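Side-chain contacts in N-acyl-D-glutamate deacylase (Bordetella bronchiseptica, PDB 3GIP), which probably removes the acyl group from N-acyl-D-glutamate by hydrolysis, as a zinc-dependent member of the amidohydrolase superfamily: residues Asp156-Pro161 with Ala189-Ala194; Gln167-Met172 with Ala198-Gly203. All blocks are in the same frame, centred on the assembly; numbering follows the deposited sequence.

Contact 1 of 2, residues Asp156-Pro161 with Ala189-Ala194; sequences DPQAAP and AYQPGA. With ACY (acetic acid), chain C.
Q158 and Q191 both place CG beside the backbone N, and a bend at chi2 in each chain (-55° and -59°) brings the two amides together between the loops. There the side chains cross at about a right angle, with their amide planes 49° apart. Q158 OE1 and Q191 OE1 are 2.7 Å apart, a close polar pair whose bonding is undecided because both amide orientations are doubtful. Beside this polar meeting the two prolines make the apolar part of the contact: P157 CB lies 4.2 Å from P192 CB, and P157 O approaches P192 CB to 3.3 Å. The cis peptide bond before P192 bends the chain sharply between the glutamine and the proline. On the other side of the gap, Q158 sits in a type I turn from D156 to A159. D156 OD1 accepts from Q158 N at 3.1 Å, from above the carboxylate plane, and this Asx turn fixes the backbone from which the glutamine projects. P192 packs on R150 and L151 of helix 146-153, and P157 on L151. Y190 OH donates to O of a bound acetic acid, probably from the crystallisation liquor, at 2.6 Å, and the tyrosine ring meets H218, a zinc ligand. Residues 189-194 belong to the loop from barrel strand 183-187 to helix 198-210, one of the beta-to-alpha connections that border the active site of an amidohydrolase TIM barrel.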
loop_
_atom_site.group_PDB
_atom_site.type_symbol
_atom_site.label_atom_id
_atom_site.label_comp_id
_atom_site.label_asym_id
_atom_site.label_seq_id
_atom_site.Cartn_x
_atom_site.Cartn_y
_atom_site.Cartn_z
ATOM N N ASP A 156 28.444 -7.711 -3.833
ATOM C CA ASP A 156 28.437 -6.562 -4.730
ATOM C C ASP A 156 27.063 -6.532 -5.390
ATOM O O ASP A 156 26.865 -7.091 -6.470
ATOM C CB ASP A 156 29.521 -6.684 -5.801
ATOM C CG ASP A 156 29.482 -5.537 -6.795
ATOM O OD1 ASP A 156 28.710 -4.582 -6.562
ATOM O OD2 ASP A 156 30.219 -5.583 -7.804
ATOM N N PRO A 157 26.093 -5.869 -4.740
ATOM C CA PRO A 157 24.721 -5.759 -5.242
ATOM C C PRO A 157 24.542 -5.002 -6.556
ATOM O O PRO A 157 23.417 -4.832 -7.027
ATOM C CB PRO A 157 23.986 -5.100 -4.077
ATOM C CG PRO A 157 25.035 -4.225 -3.478
ATOM C CD PRO A 157 26.250 -5.122 -3.478
ATOM N N GLN A 158 25.641 -4.554 -7.152
ATOM C CA GLN A 158 25.561 -3.834 -8.417
ATOM C C GLN A 158 25.952 -4.723 -9.596
ATOM O O GLN A 158 25.906 -4.296 -10.749
ATOM C CB GLN A 158 26.464 -2.599 -8.383
ATOM C CG GLN A 158 26.093 -1.586 -7.311
ATOM C CD GLN A 158 24.648 -1.131 -7.413
ATOM O OE1 GLN A 158 24.201 -0.669 -8.464
ATOM N NE2 GLN A 158 23.909 -1.257 -6.313
ATOM N N ALA A 159 26.326 -5.963 -9.305
ATOM C CA ALA A 159 26.735 -6.892 -10.351
ATOM C C ALA A 159 25.634 -7.876 -10.721
ATOM O O ALA A 159 24.533 -7.837 -10.168
ATOM C CB ALA A 159 27.977 -7.658 -9.903
ATOM N N ALA A 160 25.939 -8.745 -11.679
ATOM C CA ALA A 160 25.003 -9.776 -12.101
ATOM C C ALA A 160 25.206 -10.884 -11.077
ATOM O O ALA A 160 26.333 -11.163 -10.672
ATOM C CB ALA A 160 25.349 -10.268 -13.497
ATOM N N PRO A 161 24.119 -11.526 -10.636
ATOM C CA PRO A 161 24.256 -12.594 -9.645
ATOM C C PRO A 161 24.891 -13.868 -10.184
ATOM O O PRO A 161 24.686 -14.236 -11.342
ATOM C CB PRO A 161 22.820 -12.821 -9.195
ATOM C CG PRO A 161 22.056 -12.599 -10.464
ATOM C CD PRO A 161 22.710 -11.355 -11.036
ATOM N N ALA A 189 12.793 0.566 -10.659
ATOM C CA ALA A 189 13.187 1.937 -10.966
ATOM C C ALA A 189 14.273 2.387 -9.992
ATOM O O ALA A 189 14.823 3.478 -10.129
ATOM C CB ALA A 189 11.972 2.869 -10.858
ATOM N N TYR A 190 14.577 1.538 -9.010
ATOM C CA TYR A 190 15.571 1.853 -7.985
ATOM C C TYR A 190 16.761 0.903 -7.958
ATOM O O TYR A 190 16.700 -0.217 -8.466
ATOM C CB TYR A 190 14.942 1.790 -6.593
ATOM C CG TYR A 190 13.730 2.656 -6.383
ATOM C CD1 TYR A 190 13.787 4.030 -6.583
ATOM C CD2 TYR A 190 12.531 2.101 -5.932
ATOM C CE1 TYR A 190 12.681 4.837 -6.336
ATOM C CE2 TYR A 190 11.422 2.897 -5.681
ATOM C CZ TYR A 190 11.505 4.264 -5.884
ATOM O OH TYR A 190 10.409 5.059 -5.631
ATOM N N GLN A 191 17.839 1.365 -7.338
ATOM C CA GLN A 191 19.024 0.540 -7.170
ATOM C C GLN A 191 18.749 -0.227 -5.884
ATOM O O GLN A 191 18.132 0.304 -4.960
ATOM C CB GLN A 191 20.269 1.411 -6.995
ATOM C CG GLN A 191 20.700 2.130 -8.255
ATOM C CD GLN A 191 21.000 1.173 -9.389
ATOM O OE1 GLN A 191 21.794 0.242 -9.240
ATOM N NE2 GLN A 191 20.368 1.396 -10.534
ATOM N N PRO A 192 19.200 -1.487 -5.799
ATOM C CA PRO A 192 19.946 -2.246 -6.807
ATOM C C PRO A 192 19.058 -3.097 -7.719
ATOM O O PRO A 192 19.550 -3.751 -8.639
ATOM C CB PRO A 192 20.859 -3.108 -5.951
ATOM C CG PRO A 192 19.927 -3.497 -4.837
ATOM C CD PRO A 192 19.213 -2.191 -4.504
ATOM N N GLY A 193 17.753 -3.088 -7.463
ATOM C CA GLY A 193 16.838 -3.884 -8.268
ATOM C C GLY A 193 16.919 -3.662 -9.768
ATOM O O GLY A 193 16.743 -4.596 -10.550
ATOM N N ALA A 194 17.190 -2.426 -10.170
ATOM C CA ALA A 194 17.282 -2.070 -11.581
ATOM C C ALA A 194 18.330 -2.878 -12.343
ATOM O O ALA A 194 18.242 -3.030 -13.562
ATOM C CB ALA A 194 17.577 -0.581 -11.714
HETATM C C ACY C . 7.414 4.486 -3.921
HETATM O O ACY C . 8.296 4.019 -4.606
HETATM O OXT ACY C . 6.169 4.028 -4.041
HETATM C CH3 ACY C . 7.720 5.578 -2.937
#

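Contact 2 of 2, residues Gln167-Met172 with Ala198-Gly203; sequences QAMQDM and AAELEG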
loop_
_atom_site.group_PDB
_atom_site.type_symbol
_atom_site.label_atom_id
_atom_site.label_comp_id
_atom_site.label_asym_id
_atom_site.label_seq_id
_atom_site.Cartn_x
_atom_site.Cartn_y
_atom_site.Cartn_z
ATOM N N GLN A 167 20.493 -18.517 -6.405
ATOM C CA GLN A 167 19.850 -19.554 -5.608
ATOM C C GLN A 167 19.670 -19.089 -4.166
ATOM O O GLN A 167 18.692 -19.446 -3.509
ATOM C CB GLN A 167 20.670 -20.848 -5.643
ATOM C CG GLN A 167 19.951 -22.047 -5.040
ATOM C CD GLN A 167 18.615 -22.324 -5.713
ATOM O OE1 GLN A 167 18.542 -22.473 -6.932
ATOM N NE2 GLN A 167 17.553 -22.394 -4.918
ATOM N N ALA A 168 20.614 -18.293 -3.671
ATOM C CA ALA A 168 20.526 -17.786 -2.306
ATOM C C ALA A 168 19.310 -16.875 -2.172
ATOM O O ALA A 168 18.578 -16.939 -1.185
ATOM C CB ALA A 168 21.789 -17.023 -1.943
ATOM N N MET A 169 19.095 -16.025 -3.169
ATOM C CA MET A 169 17.950 -15.125 -3.131
ATOM C C MET A 169 16.654 -15.925 -3.199
ATOM O O MET A 169 15.677 -15.604 -2.520
ATOM C CB MET A 169 18.018 -14.117 -4.281
ATOM C CG MET A 169 19.165 -13.123 -4.151
ATOM S SD MET A 169 19.067 -11.742 -5.319
ATOM C CE MET A 169 19.803 -12.483 -6.763
ATOM N N GLN A 170 16.647 -16.981 -4.008
ATOM C CA GLN A 170 15.462 -17.813 -4.123
ATOM C C GLN A 170 15.199 -18.550 -2.812
ATOM O O GLN A 170 14.054 -18.669 -2.381
ATOM C CB GLN A 170 15.616 -18.797 -5.286
ATOM C CG GLN A 170 15.359 -18.144 -6.637
ATOM C CD GLN A 170 15.588 -19.069 -7.811
ATOM O OE1 GLN A 170 15.323 -20.273 -7.739
ATOM N NE2 GLN A 170 16.062 -18.508 -8.914
ATOM N N ASP A 171 16.262 -19.028 -2.168
ATOM C CA ASP A 171 16.107 -19.734 -0.900
ATOM C C ASP A 171 15.626 -18.780 0.189
ATOM O O ASP A 171 14.820 -19.160 1.044
ATOM C CB ASP A 171 17.428 -20.384 -0.476
ATOM C CG ASP A 171 17.816 -21.553 -1.363
ATOM O OD1 ASP A 171 16.919 -22.136 -2.008
ATOM O OD2 ASP A 171 19.017 -21.901 -1.404
ATOM N N MET A 172 16.119 -17.543 0.155
ATOM C CA MET A 172 15.708 -16.537 1.130
ATOM C C MET A 172 14.230 -16.235 0.913
ATOM O O MET A 172 13.468 -16.079 1.867
ATOM C CB MET A 172 16.523 -15.254 0.961
ATOM C CG MET A 172 17.995 -15.388 1.319
ATOM S SD MET A 172 18.854 -13.800 1.206
ATOM C CE MET A 172 18.507 -13.137 2.808
ATOM N N ALA A 198 15.852 -10.404 -16.715
ATOM C CA ALA A 198 14.737 -11.344 -16.746
ATOM C C ALA A 198 14.945 -12.644 -15.968
ATOM O O ALA A 198 14.102 -13.017 -15.159
ATOM C CB ALA A 198 14.369 -11.656 -18.194
ATOM N N ALA A 199 16.059 -13.329 -16.206
ATOM C CA ALA A 199 16.332 -14.597 -15.526
ATOM C C ALA A 199 16.266 -14.513 -14.003
ATOM O O ALA A 199 15.750 -15.419 -13.343
ATOM C CB ALA A 199 17.697 -15.135 -15.958
ATOM N N GLU A 200 16.798 -13.432 -13.445
ATOM C CA GLU A 200 16.801 -13.235 -12.002
ATOM C C GLU A 200 15.390 -13.083 -11.446
ATOM O O GLU A 200 15.016 -13.729 -10.461
ATOM C CB GLU A 200 17.626 -11.992 -11.652
ATOM C CG GLU A 200 17.688 -11.676 -10.165
ATOM C CD GLU A 200 18.583 -10.488 -9.863
ATOM O OE1 GLU A 200 19.538 -10.253 -10.636
ATOM O OE2 GLU A 200 18.346 -9.801 -8.847
ATOM N N LEU A 201 14.603 -12.227 -12.087
ATOM C CA LEU A 201 13.240 -11.975 -11.645
ATOM C C LEU A 201 12.344 -13.192 -11.852
ATOM O O LEU A 201 11.494 -13.498 -11.011
ATOM C CB LEU A 201 12.687 -10.752 -12.384
ATOM C CG LEU A 201 13.562 -9.500 -12.207
ATOM C CD1 LEU A 201 13.009 -8.350 -13.038
ATOM C CD2 LEU A 201 13.624 -9.121 -10.729
ATOM N N GLU A 202 12.548 -13.897 -12.959
ATOM C CA GLU A 202 11.756 -15.085 -13.258
ATOM C C GLU A 202 12.038 -16.175 -12.231
ATOM O O GLU A 202 11.137 -16.910 -11.834
ATOM C CB GLU A 202 12.073 -15.593 -14.666
ATOM C CG GLU A 202 11.742 -14.590 -15.757
ATOM C CD GLU A 202 12.172 -15.053 -17.133
ATOM O OE1 GLU A 202 13.237 -15.701 -17.235
ATOM O OE2 GLU A 202 11.456 -14.755 -18.113
ATOM N N GLY A 203 13.297 -16.276 -11.807
ATOM C CA GLY A 203 13.657 -17.274 -10.817
ATOM C C GLY A 203 12.869 -17.075 -9.538
ATOM O O GLY A 203 12.342 -18.029 -8.964
#
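The thioether end of M169 lies across the carboxylate end of E200, with CE 3.7 Å from E200 OE2 and SD somewhat farther off. A bend at chi3 (-83°) turns the methyl group out of the line of the methionine chain, and the two side chains cross at about a right angle. E200 comes to meet it fully stretched, CG anti to the backbone N (chi1 179°), and the aliphatic part of the chain shares in the packing: its CG is 4.1 Å from M169 CE. The carboxylate is buried, but its charge is answered by R150 of helix 146-153, which forms a salt bridge with OE1; M169 also packs on R150, so it touches both members of the ion pair. Helices 163-179 and 198-210, the two partners here, stand side by side in the outer layer of the TIM barrel, and strand 183-187 lies between them in the chain. Their backbones are nearest at Q170 and G203, whose CA atoms are 7.0 Å apart. Since G203 has no side chain, Q170 can reach the bare backbone of the other helix: its extended chain brings CD to 3.6 Å from G203 O and 3.8 Å from G203 C, a van der Waals contact of a flat amide with the main chain. Beyond this, Q170 packs on L204, the next residue of helix 198-210, and on V207, about one turn beyond G203, while Q166 NE2 is hydrogen-bonded to E200 O and adds a polar tie between the same two helices.

Overall arrangement
Contact 2 is buried between two outer helices of the barrel, whereas contact 1 is partly buried and joins the loops that precede those same helices, with both glutamines exposed. Helix against helix, the interface is a methionine on a carboxylate and the Q170 amide on a glycine backbone; loop against loop, it is proline rings and two amides. Their centres are 13 Å apart and they touch through P161, whose CD is 3.4 Å from E200 OE1 and whose CB is 3.9 Å from M169 CE. R150 of helix 146-153 is a neighbour the two contacts share. Contact 1 runs on, through Y190 and H218, toward the zinc site.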